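Putative adenosine kinase (Schistosoma mansoni, PDB 3VAS) probably phosphorylates adenosine to AMP with ATP as phosphate donor, as an adenosine kinase of the ribokinase-like pfkB family. Local coordinates at residues A[290-293]-A[298-301]; A[175-180]-A[200-205]; A[219-224]-A[244-249]; A[64-69]-A[142-147]. All blocks are in the same frame, centred on the assembly; numbering follows the deposited sequence.

Overall arrangement
The four contacts sample both parts of a ribokinase-like fold: three lie among the strands and helices of the large alpha/beta domain, and contact 4 lies in the smaller lid-like part. Contacts 1 and 3 are near neighbours, their nearest atoms about 7 Å apart, and helix 257-267 touches side chains of both. Contact 2 is about 27 Å, centre to centre, from each of them. It lies across the chain's centre from contact 4, about 38 Å away between centres. Of contacts 3 and 4, the latter comes nearer to the bound adenosine: the side chain of Tyr67 is about 9 Å from it, that of Gln221 about 14 Å. Neither of these two residues touches the nucleoside.

Contact 1: A[290-293]-A[298-301]; sequences LYTD and EIHQ
Thr292 OG1 has two hydrogen-bond partners: it donates to Glu298 O at 2.9 Å and is also bonded to Arg263 NH2. The bond to Glu298 O approaches from above that carbonyl's plane, 37° out of it, and OG1 can make it because it stands opposite the backbone N (chi1 -172°), on the side of the incoming chain. This hydroxyl thus closes the turn end of a beta hairpin, formed by strand 287-293 and strand 300-302 at the margin of the large domain. Farther from the turn, Tyr291 and His300 form an antiparallel hydrogen-bonded pair. Tyr291 N donates to His300 O and His300 N to Tyr291 O, each bond being 3.0 Å long. The neighbouring pair, Leu290 with Gln301, is non-hydrogen-bonded; its side chains run side by side in the same direction, and Leu290 CD2 touches Gln301 CG at 4.0 Å. Leu290 also meets Ile299, CB against CG2, and both residues pack on helix 257-267. The other face of the hairpin carries the aromatic pair. Tyr291 also touches helix 336-351, at Met336, Ile337 and Leu340. The His300 methylene lies over a face of the Tyr291 ring: CB is 3.7 Å from its centroid, a CH-pi contact. The two rings are oblique, their planes 41° apart, and the imidazole is steadied at its far end by a hydrogen bond between NE2 and Asp296 OD1 in the turn. Where the rings come nearest, His300 CD2 lies 3.4 Å from Tyr291 CE1.

Contact 2: A[175-180]-A[200-205]; sequences LVEKAQ and AKHSLE
The ring of His202 reaches across from helix 189-205 to helix 170-178, meeting Val176 with one carbon and Glu177 with another. CD2 of His202 lies 3.9 Å from Val176 CG1, and the two side chains slide past each other in opposite directions. On the other side of NE2, His202 CE1 approaches Glu177 CG at 4.1 Å; the side chains cross at roughly a right angle, and it is the glutamate's CG that touches. Between the two carbons, NE2 itself stands 3.8 Å from Val176 O, a loose approach and not a bond. The contact is small and rests on one inserted ring, with the helix backbones kept well apart: the nearest CA atoms, of Glu177 and His202, are 8.3 Å from each other.

A second shell fixes this ring. With CG opposite the backbone N (chi1 169°), the imidazole is carried off helix 189-205 toward the end of helix 170-178. There its NE2 is hydrogen-bonded to Lys208 NZ, and that same ammonium group also binds Glu177 O and Ala179 O. One lysine therefore joins the histidine to carbonyls at the C-terminal end of helix 170-178, which probably favours a neutral ring. Trp173 meets the imidazole edge-to-face, while the hydroxyl of Tyr182 is hydrogen-bonded to Val176 O.

In the alpha/beta arrangement of the large domain, the two helices lie next to strands that pair in parallel in its central sheet: Val176 rests on Phe28 of strand 27-40, His202 touches Tyr182 of strand 181-185, and Ser203 packs against Phe210 of strand 209-213.

Contact 3: A[219-224]-A[244-249]; sequences LSQFNT and AEAYGE
Van der Waals contacts come first, and they centre on Ser220 against Tyr247 and on Gln221 against Ala246. The methylene of Ser220 packs directly on the opposing helix backbone, CB to Tyr247 CA at 3.8 Å. This is a close approach of two helices, with the CA atoms of Ser220 and Tyr247 5.1 Å apart. The serine hydroxyl then meets the tyrosine ring at its edge, OG lying in the ring plane 3.5 Å from Tyr247 CD1. That meeting depends on the tyrosine torsion: CG stands opposite the backbone N (chi1 -177°), which brings the ring edge with CD1 beside the serine hydroxyl. At the adjoining positions, Ala246 CB packs against the extended chain of Gln221, 3.8 Å from its NE2.

The setting is the alpha/beta architecture of the large ribokinase-like domain, where helix 217-222 follows strand 209-213 and helix 241-250 follows strand 236-240. The two strands are parallel neighbours, and the helices after them meet here. Helix 257-267 also touches Tyr247, through Thr261 and Tyr264.

Polar interactions are mediated by water across the interface. A single water accepts from Gln221 NE2 at 2.8 Å and donates to Ala246 O at 3.0 Å and to Glu249 OE2, thereby joining one helix's amide to both backbone and carboxylate of the other. Within segment 219-224, Thr224 OG1 donates to Ser220 O at 2.6 Å, bridging the break between two helices. The phenol of Tyr247 is hydrogen-bonded through OH to Asp228 OD1, and its ring stacks with His251.

Contact 4: A[64-69]-A[142-147]; sequences MTIYDE and AVLVSE
Helix 65-69 passes over strand 142-145 with their axes 9.9 Å apart at closest approach and their directions 64° apart, a spacing that leaves room for side chains between them. Ile66 and Tyr67 come down from the helix; Ala142 and Leu144, two residues apart on the strand, rise to meet them. Ile66 and Leu144 reach toward one another tip to tip. The isoleucine's CD1 faces both methyls of the leucine, 3.8 Å from Leu144 CD2 and equally far from Leu144 CD1. Full extension makes this possible: in Ile66 CG1 lies opposite the backbone N (chi1 -159°) and CD1 continues the line (chi2 -180°), so the terminal methyl alone bridges the gap. The same Ile66 CD1 also grazes Ala142 CB at 4.3 Å.

Tyr67 takes the alanine from another direction. Its CE1 touches Ala142 CB at 3.8 Å, the methyl standing oblique to the ring. Over one face of that ring lies CG2 of Ile66, 3.7 Å above the plane and over its centre, so consecutive helix residues pack on each other as well as on the strand. The phenol end makes a weak hydrogen bond from Tyr67 OH to Val153 O on the adjacent strand.

All four touching residues are buried in the smaller, lid-like part of the ribokinase-like fold, the Tyr67 side chain about 9 Å from the bound adenosine. Strand 138-145 is flanked by strand 27-40 and strand 150-157, and Ala142 and Leu144 bond through their backbones to Val153 and Ser151 of the latter. Helix 44-48 closes another side, its Met45 touching both Ile66 and Leu144.

Contact 1: A[290-293]-A[298-301]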
loop_
_atom_site.group_PDB
_atom_site.type_symbol
_atom_site.label_atom_id
_atom_site.label_comp_id
_atom_site.label_asym_id
_atom_site.label_seq_id
_atom_site.Cartn_x
_atom_site.Cartn_y
_atom_site.Cartn_z
ATOM N N LEU A 290 -9.100 -11.577 -9.544
ATOM C CA LEU A 290 -8.653 -11.872 -10.894
ATOM C C LEU A 290 -7.137 -11.780 -10.952
ATOM O O LEU A 290 -6.532 -10.944 -10.282
ATOM C CB LEU A 290 -9.277 -10.889 -11.894
ATOM C CG LEU A 290 -10.802 -10.781 -11.876
ATOM C CD1 LEU A 290 -11.280 -9.662 -12.782
ATOM C CD2 LEU A 290 -11.446 -12.112 -12.263
ATOM N N TYR A 291 -6.524 -12.647 -11.749
ATOM C CA TYR A 291 -5.104 -12.520 -12.040
ATOM C C TYR A 291 -4.794 -12.963 -13.464
ATOM O O TYR A 291 -5.498 -13.788 -14.039
ATOM C CB TYR A 291 -4.248 -13.294 -11.029
ATOM C CG TYR A 291 -4.360 -14.804 -11.103
ATOM C CD1 TYR A 291 -3.524 -15.546 -11.929
ATOM C CD2 TYR A 291 -5.286 -15.489 -10.327
ATOM C CE1 TYR A 291 -3.618 -16.933 -11.990
ATOM C CE2 TYR A 291 -5.390 -16.868 -10.382
ATOM C CZ TYR A 291 -4.555 -17.584 -11.211
ATOM O OH TYR A 291 -4.665 -18.956 -11.261
ATOM N N THR A 292 -3.743 -12.382 -14.030
ATOM C CA THR A 292 -3.240 -12.771 -15.339
ATOM C C THR A 292 -1.808 -12.280 -15.414
ATOM O O THR A 292 -1.332 -11.601 -14.502
ATOM C CB THR A 292 -4.057 -12.126 -16.488
ATOM O OG1 THR A 292 -3.652 -12.677 -17.756
ATOM C CG2 THR A 292 -3.860 -10.612 -16.498
ATOM N N ASP A 293 -1.116 -12.633 -16.489
ATOM C CA ASP A 293 0.181 -12.044 -16.780
ATOM C C ASP A 293 0.329 -11.841 -18.284
ATOM O O ASP A 293 -0.485 -12.340 -19.062
ATOM C CB ASP A 293 1.321 -12.891 -16.210
ATOM C CG ASP A 293 1.307 -14.304 -16.729
ATOM O OD1 ASP A 293 1.882 -14.542 -17.812
ATOM O OD2 ASP A 293 0.715 -15.176 -16.054
ATOM N N GLU A 298 -5.482 -15.698 -20.957
ATOM C CA GLU A 298 -6.687 -15.784 -20.142
ATOM C C GLU A 298 -6.600 -15.042 -18.808
ATOM O O GLU A 298 -5.516 -14.806 -18.263
ATOM C CB GLU A 298 -7.051 -17.244 -19.889
ATOM C CG GLU A 298 -7.472 -18.001 -21.135
ATOM C CD GLU A 298 -7.701 -19.477 -20.864
ATOM O OE1 GLU A 298 -6.931 -20.066 -20.073
ATOM O OE2 GLU A 298 -8.653 -20.045 -21.438
ATOM N N ILE A 299 -7.766 -14.685 -18.288
ATOM C CA ILE A 299 -7.876 -14.052 -16.985
ATOM C C ILE A 299 -8.541 -15.023 -16.007
ATOM O O ILE A 299 -9.674 -15.459 -16.227
ATOM C CB ILE A 299 -8.649 -12.720 -17.084
ATOM C CG1 ILE A 299 -7.783 -11.677 -17.802
ATOM C CG2 ILE A 299 -9.048 -12.223 -15.705
ATOM C CD1 ILE A 299 -8.479 -10.371 -18.070
ATOM N N HIS A 300 -7.827 -15.374 -14.943
ATOM C CA HIS A 300 -8.294 -16.399 -14.018
ATOM C C HIS A 300 -9.006 -15.817 -12.801
ATOM O O HIS A 300 -8.605 -14.784 -12.273
ATOM C CB HIS A 300 -7.123 -17.260 -13.537
ATOM C CG HIS A 300 -6.264 -17.787 -14.642
ATOM N ND1 HIS A 300 -6.688 -18.772 -15.510
ATOM C CD2 HIS A 300 -5.005 -17.468 -15.021
ATOM C CE1 HIS A 300 -5.726 -19.034 -16.377
ATOM N NE2 HIS A 300 -4.692 -18.259 -16.100
ATOM N N GLN A 301 -10.061 -16.495 -12.363
ATOM C CA GLN A 301 -10.699 -16.198 -11.091
ATOM C C GLN A 301 -10.087 -17.070 -10.003
ATOM O O GLN A 301 -9.715 -18.216 -10.247
ATOM C CB GLN A 301 -12.193 -16.501 -11.143
ATOM C CG GLN A 301 -12.984 -15.781 -12.201
ATOM C CD GLN A 301 -14.427 -16.259 -12.228
ATOM O OE1 GLN A 301 -15.249 -15.847 -11.406
ATOM N NE2 GLN A 301 -14.734 -17.148 -13.162
#

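Contact 2: A[175-180]-A[200-205]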
loop_
_atom_site.group_PDB
_atom_site.type_symbol
_atom_site.label_atom_id
_atom_site.label_comp_id
_atom_site.label_asym_id
_atom_site.label_seq_id
_atom_site.Cartn_x
_atom_site.Cartn_y
_atom_site.Cartn_z
ATOM N N LEU A 175 20.720 0.611 0.852
ATOM C CA LEU A 175 19.575 -0.262 1.121
ATOM C C LEU A 175 18.847 -0.615 -0.176
ATOM O O LEU A 175 18.294 -1.709 -0.313
ATOM C CB LEU A 175 18.600 0.393 2.103
ATOM C CG LEU A 175 19.119 0.696 3.512
ATOM C CD1 LEU A 175 18.044 1.389 4.330
ATOM C CD2 LEU A 175 19.590 -0.575 4.199
ATOM N N VAL A 176 18.846 0.316 -1.126
ATOM C CA VAL A 176 18.217 0.078 -2.419
ATOM C C VAL A 176 19.056 -0.891 -3.242
ATOM O O VAL A 176 18.524 -1.806 -3.874
ATOM C CB VAL A 176 18.018 1.388 -3.215
ATOM C CG1 VAL A 176 17.443 1.097 -4.603
ATOM C CG2 VAL A 176 17.121 2.349 -2.448
ATOM N N GLU A 177 20.370 -0.689 -3.221
ATOM C CA GLU A 177 21.288 -1.518 -3.995
ATOM C C GLU A 177 21.286 -2.985 -3.556
ATOM O O GLU A 177 21.387 -3.881 -4.389
ATOM C CB GLU A 177 22.708 -0.931 -3.968
ATOM C CG GLU A 177 22.920 0.215 -4.964
ATOM C CD GLU A 177 24.247 0.944 -4.780
ATOM O OE1 GLU A 177 24.723 1.564 -5.756
ATOM O OE2 GLU A 177 24.809 0.911 -3.662
ATOM N N LYS A 178 21.151 -3.228 -2.254
ATOM C CA LYS A 178 21.187 -4.592 -1.726
ATOM C C LYS A 178 19.843 -5.321 -1.840
ATOM O O LYS A 178 19.779 -6.545 -1.695
ATOM C CB LYS A 178 21.657 -4.603 -0.268
ATOM C CG LYS A 178 20.690 -3.932 0.692
ATOM C CD LYS A 178 20.950 -4.349 2.131
ATOM C CE LYS A 178 22.311 -3.900 2.605
ATOM N NZ LYS A 178 22.649 -4.503 3.923
ATOM N N ALA A 179 18.770 -4.576 -2.091
ATOM C CA ALA A 179 17.445 -5.181 -2.220
ATOM C C ALA A 179 17.281 -5.896 -3.555
ATOM O O ALA A 179 17.848 -5.482 -4.564
ATOM C CB ALA A 179 16.355 -4.139 -2.042
ATOM N N GLN A 180 16.507 -6.975 -3.554
ATOM C CA GLN A 180 16.201 -7.698 -4.786
ATOM C C GLN A 180 14.730 -7.524 -5.110
ATOM O O GLN A 180 14.283 -7.818 -6.221
ATOM C CB GLN A 180 16.543 -9.182 -4.644
ATOM C CG GLN A 180 18.021 -9.447 -4.401
ATOM C CD GLN A 180 18.893 -8.915 -5.522
ATOM O OE1 GLN A 180 19.913 -8.267 -5.278
ATOM N NE2 GLN A 180 18.496 -9.186 -6.761
ATOM N N ALA A 200 12.580 2.582 -9.374
ATOM C CA ALA A 200 11.971 1.737 -10.397
ATOM C C ALA A 200 12.920 1.478 -11.572
ATOM O O ALA A 200 13.021 0.354 -12.063
ATOM C CB ALA A 200 10.664 2.348 -10.888
ATOM N N LYS A 201 13.613 2.521 -12.018
ATOM C CA LYS A 201 14.595 2.378 -13.089
ATOM C C LYS A 201 15.768 1.497 -12.662
ATOM O O LYS A 201 16.263 0.693 -13.452
ATOM C CB LYS A 201 15.102 3.744 -13.556
ATOM C CG LYS A 201 14.044 4.581 -14.240
ATOM C CD LYS A 201 14.562 5.956 -14.596
ATOM C CE LYS A 201 13.479 6.776 -15.270
ATOM N NZ LYS A 201 13.898 8.193 -15.437
ATOM N N HIS A 202 16.210 1.658 -11.417
ATOM C CA HIS A 202 17.277 0.821 -10.877
ATOM C C HIS A 202 16.870 -0.651 -10.891
ATOM O O HIS A 202 17.661 -1.517 -11.265
ATOM C CB HIS A 202 17.644 1.254 -9.456
ATOM C CG HIS A 202 18.537 0.285 -8.743
ATOM N ND1 HIS A 202 19.911 0.331 -8.834
ATOM C CD2 HIS A 202 18.248 -0.761 -7.933
ATOM C CE1 HIS A 202 20.431 -0.645 -8.109
ATOM N NE2 HIS A 202 19.443 -1.322 -7.552
ATOM N N SER A 203 15.633 -0.925 -10.489
ATOM C CA SER A 203 15.112 -2.290 -10.477
ATOM C C SER A 203 15.128 -2.923 -11.869
ATOM O O SER A 203 15.671 -4.011 -12.055
ATOM C CB SER A 203 13.695 -2.327 -9.894
ATOM O OG SER A 203 13.149 -3.639 -9.941
ATOM N N LEU A 204 14.540 -2.236 -12.844
ATOM C CA LEU A 204 14.444 -2.771 -14.200
ATOM C C LEU A 204 15.814 -3.006 -14.835
ATOM O O LEU A 204 16.045 -4.040 -15.468
ATOM C CB LEU A 204 13.604 -1.857 -15.093
ATOM C CG LEU A 204 13.108 -2.535 -16.371
ATOM C CD1 LEU A 204 12.105 -3.620 -16.017
ATOM C CD2 LEU A 204 12.498 -1.531 -17.341
ATOM N N GLU A 205 16.723 -2.051 -14.663
ATOM C CA GLU A 205 18.054 -2.172 -15.246
ATOM C C GLU A 205 18.843 -3.316 -14.610
ATOM O O GLU A 205 19.724 -3.891 -15.242
ATOM C CB GLU A 205 18.827 -0.848 -15.162
ATOM C CG GLU A 205 19.371 -0.505 -13.783
ATOM C CD GLU A 205 20.125 0.819 -13.761
ATOM O OE1 GLU A 205 21.078 0.954 -12.959
ATOM O OE2 GLU A 205 19.761 1.728 -14.540
#

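Contact 3: A[219-224]-A[244-249]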
loop_
_atom_site.group_PDB
_atom_site.type_symbol
_atom_site.label_atom_id
_atom_site.label_comp_id
_atom_site.label_asym_id
_atom_site.label_seq_id
_atom_site.Cartn_x
_atom_site.Cartn_y
_atom_site.Cartn_z
ATOM N N LEU A 219 -5.690 8.283 -7.988
ATOM C CA LEU A 219 -4.371 8.207 -8.613
ATOM C C LEU A 219 -4.461 7.905 -10.106
ATOM O O LEU A 219 -3.791 8.547 -10.914
ATOM C CB LEU A 219 -3.487 7.173 -7.909
ATOM C CG LEU A 219 -3.049 7.554 -6.491
ATOM C CD1 LEU A 219 -2.468 6.346 -5.777
ATOM C CD2 LEU A 219 -2.050 8.715 -6.509
ATOM N N SER A 220 -5.287 6.931 -10.477
ATOM C CA SER A 220 -5.473 6.619 -11.891
ATOM C C SER A 220 -6.182 7.742 -12.643
ATOM O O SER A 220 -5.981 7.910 -13.842
ATOM C CB SER A 220 -6.240 5.312 -12.065
ATOM O OG SER A 220 -5.438 4.220 -11.655
ATOM N N GLN A 221 -7.006 8.508 -11.935
ATOM C CA GLN A 221 -7.775 9.586 -12.560
ATOM C C GLN A 221 -6.954 10.861 -12.743
ATOM O O GLN A 221 -6.968 11.458 -13.817
ATOM C CB GLN A 221 -9.039 9.889 -11.749
ATOM C CG GLN A 221 -9.997 8.711 -11.630
ATOM C CD GLN A 221 -11.101 8.940 -10.609
ATOM O OE1 GLN A 221 -10.909 9.643 -9.615
ATOM N NE2 GLN A 221 -12.265 8.347 -10.854
ATOM N N PHE A 222 -6.238 11.273 -11.699
ATOM C CA PHE A 222 -5.545 12.560 -11.720
ATOM C C PHE A 222 -4.035 12.447 -11.874
ATOM O O PHE A 222 -3.355 13.443 -12.122
ATOM C CB PHE A 222 -5.899 13.374 -10.475
ATOM C CG PHE A 222 -7.373 13.586 -10.306
ATOM C CD1 PHE A 222 -8.056 14.468 -11.130
ATOM C CD2 PHE A 222 -8.083 12.886 -9.341
ATOM C CE1 PHE A 222 -9.420 14.658 -10.988
ATOM C CE2 PHE A 222 -9.445 13.072 -9.192
ATOM C CZ PHE A 222 -10.116 13.959 -10.018
ATOM N N ASN A 223 -3.513 11.236 -11.722
ATOM C CA ASN A 223 -2.087 11.003 -11.889
ATOM C C ASN A 223 -1.849 9.855 -12.844
ATOM O O ASN A 223 -0.995 8.997 -12.609
ATOM C CB ASN A 223 -1.430 10.723 -10.540
ATOM C CG ASN A 223 -1.567 11.887 -9.584
ATOM O OD1 ASN A 223 -2.482 11.922 -8.762
ATOM N ND2 ASN A 223 -0.667 12.858 -9.699
ATOM N N THR A 224 -2.628 9.851 -13.919
ATOM C CA THR A 224 -2.616 8.779 -14.901
ATOM C C THR A 224 -1.223 8.584 -15.486
ATOM O O THR A 224 -0.749 7.457 -15.581
ATOM C CB THR A 224 -3.610 9.067 -16.045
ATOM O OG1 THR A 224 -4.825 9.599 -15.504
ATOM C CG2 THR A 224 -3.910 7.804 -16.821
ATOM N N ALA A 244 -9.442 -0.526 -10.566
ATOM C CA ALA A 244 -9.471 -1.054 -11.918
ATOM C C ALA A 244 -10.536 -0.321 -12.731
ATOM O O ALA A 244 -10.318 0.022 -13.893
ATOM C CB ALA A 244 -9.748 -2.556 -11.895
ATOM N N GLU A 245 -11.680 -0.071 -12.099
ATOM C CA GLU A 245 -12.786 0.634 -12.741
ATOM C C GLU A 245 -12.383 2.061 -13.120
ATOM O O GLU A 245 -12.628 2.506 -14.239
ATOM C CB GLU A 245 -14.006 0.664 -11.820
ATOM C CG GLU A 245 -15.334 0.753 -12.550
ATOM C CD GLU A 245 -15.939 -0.611 -12.826
ATOM O OE1 GLU A 245 -15.965 -1.446 -11.898
ATOM O OE2 GLU A 245 -16.387 -0.849 -13.969
ATOM N N ALA A 246 -11.753 2.770 -12.191
ATOM C CA ALA A 246 -11.329 4.139 -12.455
ATOM C C ALA A 246 -10.222 4.169 -13.505
ATOM O O ALA A 246 -10.212 5.035 -14.376
ATOM C CB ALA A 246 -10.881 4.816 -11.177
ATOM N N TYR A 247 -9.298 3.214 -13.423
ATOM C CA TYR A 247 -8.222 3.105 -14.404
ATOM C C TYR A 247 -8.800 2.849 -15.790
ATOM O O TYR A 247 -8.398 3.481 -16.777
ATOM C CB TYR A 247 -7.273 1.966 -14.026
ATOM C CG TYR A 247 -6.079 1.813 -14.946
ATOM C CD1 TYR A 247 -4.838 2.335 -14.595
ATOM C CD2 TYR A 247 -6.185 1.138 -16.157
ATOM C CE1 TYR A 247 -3.744 2.194 -15.425
ATOM C CE2 TYR A 247 -5.092 0.999 -16.998
ATOM C CZ TYR A 247 -3.876 1.528 -16.625
ATOM O OH TYR A 247 -2.786 1.390 -17.455
ATOM N N GLY A 248 -9.739 1.910 -15.855
ATOM C CA GLY A 248 -10.358 1.530 -17.108
ATOM C C GLY A 248 -11.070 2.686 -17.780
ATOM O O GLY A 248 -10.890 2.917 -18.978
ATOM N N GLU A 249 -11.874 3.414 -17.010
ATOM C CA GLU A 249 -12.616 4.549 -17.550
ATOM C C GLU A 249 -11.683 5.594 -18.158
ATOM O O GLU A 249 -11.911 6.071 -19.274
ATOM C CB GLU A 249 -13.489 5.199 -16.476
ATOM C CG GLU A 249 -14.176 6.467 -16.969
ATOM C CD GLU A 249 -15.061 7.115 -15.924
ATOM O OE1 GLU A 249 -15.813 8.047 -16.284
ATOM O OE2 GLU A 249 -15.003 6.698 -14.748
HETATM O O HOH W 1 -12.111 7.205 -13.457
#

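Contact 4: A[64-69]-A[142-147]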
loop_
_atom_site.group_PDB
_atom_site.type_symbol
_atom_site.label_atom_id
_atom_site.label_comp_id
_atom_site.label_asym_id
_atom_site.label_seq_id
_atom_site.Cartn_x
_atom_site.Cartn_y
_atom_site.Cartn_z
ATOM N N MET A 64 -10.152 20.367 6.591
ATOM C CA MET A 64 -9.221 20.537 7.708
ATOM C C MET A 64 -9.835 20.478 9.101
ATOM O O MET A 64 -9.170 20.064 10.048
ATOM C CB MET A 64 -8.386 21.810 7.545
ATOM C CG MET A 64 -7.383 21.738 6.407
ATOM S SD MET A 64 -6.323 20.273 6.478
ATOM C CE MET A 64 -5.441 20.447 4.926
ATOM N N THR A 65 -11.096 20.871 9.230
ATOM C CA THR A 65 -11.742 20.871 10.545
ATOM C C THR A 65 -11.975 19.466 11.091
ATOM O O THR A 65 -12.208 19.301 12.289
ATOM C CB THR A 65 -13.084 21.628 10.533
ATOM O OG1 THR A 65 -13.913 21.112 9.484
ATOM C CG2 THR A 65 -12.858 23.127 10.320
ATOM N N ILE A 66 -11.902 18.461 10.219
ATOM C CA ILE A 66 -12.196 17.081 10.609
ATOM C C ILE A 66 -11.271 16.583 11.722
ATOM O O ILE A 66 -11.696 15.832 12.602
ATOM C CB ILE A 66 -12.182 16.103 9.394
ATOM C CG1 ILE A 66 -12.972 14.840 9.716
ATOM C CG2 ILE A 66 -10.756 15.748 8.964
ATOM C CD1 ILE A 66 -13.000 13.835 8.582
ATOM N N TYR A 67 -10.020 17.029 11.707
ATOM C CA TYR A 67 -9.041 16.557 12.683
ATOM C C TYR A 67 -9.321 17.082 14.090
ATOM O O TYR A 67 -9.218 16.340 15.064
ATOM C CB TYR A 67 -7.616 16.876 12.220
ATOM C CG TYR A 67 -7.332 16.291 10.857
ATOM C CD1 TYR A 67 -7.134 14.922 10.695
ATOM C CD2 TYR A 67 -7.292 17.095 9.731
ATOM C CE1 TYR A 67 -6.891 14.377 9.447
ATOM C CE2 TYR A 67 -7.052 16.559 8.478
ATOM C CZ TYR A 67 -6.855 15.204 8.341
ATOM O OH TYR A 67 -6.617 14.679 7.093
ATOM N N ASP A 68 -9.690 18.353 14.194
ATOM C CA ASP A 68 -10.114 18.907 15.475
ATOM C C ASP A 68 -11.440 18.289 15.888
ATOM O O ASP A 68 -11.683 18.044 17.071
ATOM C CB ASP A 68 -10.258 20.428 15.393
ATOM C CG ASP A 68 -8.921 21.143 15.338
ATOM O OD1 ASP A 68 -7.953 20.647 15.953
ATOM O OD2 ASP A 68 -8.841 22.204 14.680
ATOM N N GLU A 69 -12.292 18.025 14.901
ATOM C CA GLU A 69 -13.631 17.514 15.163
ATOM C C GLU A 69 -13.632 16.100 15.748
ATOM O O GLU A 69 -14.288 15.848 16.759
ATOM C CB GLU A 69 -14.494 17.573 13.900
ATOM C CG GLU A 69 -15.960 17.264 14.157
ATOM C CD GLU A 69 -16.871 17.719 13.029
ATOM O OE1 GLU A 69 -16.371 17.950 11.907
ATOM O OE2 GLU A 69 -18.090 17.848 13.268
ATOM N N ALA A 142 -7.439 10.468 9.024
ATOM C CA ALA A 142 -8.676 10.331 9.766
ATOM C C ALA A 142 -9.403 9.141 9.169
ATOM O O ALA A 142 -9.793 9.173 8.001
ATOM C CB ALA A 142 -9.519 11.588 9.658
ATOM N N VAL A 143 -9.552 8.078 9.956
ATOM C CA VAL A 143 -10.257 6.889 9.489
ATOM C C VAL A 143 -11.636 6.842 10.134
ATOM O O VAL A 143 -11.773 6.530 11.317
ATOM C CB VAL A 143 -9.473 5.600 9.790
ATOM C CG1 VAL A 143 -10.161 4.391 9.160
ATOM C CG2 VAL A 143 -8.043 5.725 9.281
ATOM N N LEU A 144 -12.654 7.170 9.350
ATOM C CA LEU A 144 -14.010 7.303 9.868
ATOM C C LEU A 144 -14.788 5.998 9.732
ATOM O O LEU A 144 -15.106 5.565 8.627
ATOM C CB LEU A 144 -14.739 8.437 9.149
ATOM C CG LEU A 144 -14.608 9.836 9.761
ATOM C CD1 LEU A 144 -13.154 10.254 9.943
ATOM C CD2 LEU A 144 -15.358 10.851 8.916
ATOM N N VAL A 145 -15.087 5.368 10.862
ATOM C CA VAL A 145 -15.756 4.074 10.839
ATOM C C VAL A 145 -17.219 4.169 11.268
ATOM O O VAL A 145 -17.545 4.802 12.276
ATOM C CB VAL A 145 -15.015 3.039 11.719
ATOM C CG1 VAL A 145 -15.792 1.728 11.777
ATOM C CG2 VAL A 145 -13.602 2.805 11.192
ATOM N N SER A 146 -18.098 3.552 10.487
ATOM C CA SER A 146 -19.487 3.394 10.888
ATOM C C SER A 146 -20.058 2.124 10.271
ATOM O O SER A 146 -19.432 1.503 9.412
ATOM C CB SER A 146 -20.320 4.614 10.487
ATOM O OG SER A 146 -20.333 4.789 9.083
ATOM N N GLU A 147 -21.245 1.735 10.718
ATOM C CA GLU A 147 -21.901 0.553 10.181
ATOM C C GLU A 147 -22.271 0.776 8.718
ATOM O O GLU A 147 -22.280 -0.160 7.919
ATOM C CB GLU A 147 -23.140 0.211 11.009
ATOM C CG GLU A 147 -23.820 -1.083 10.602
ATOM C CD GLU A 147 -24.978 -1.433 11.511
ATOM O OE1 GLU A 147 -24.745 -1.609 12.726
ATOM O OE2 GLU A 147 -26.121 -1.523 11.014
#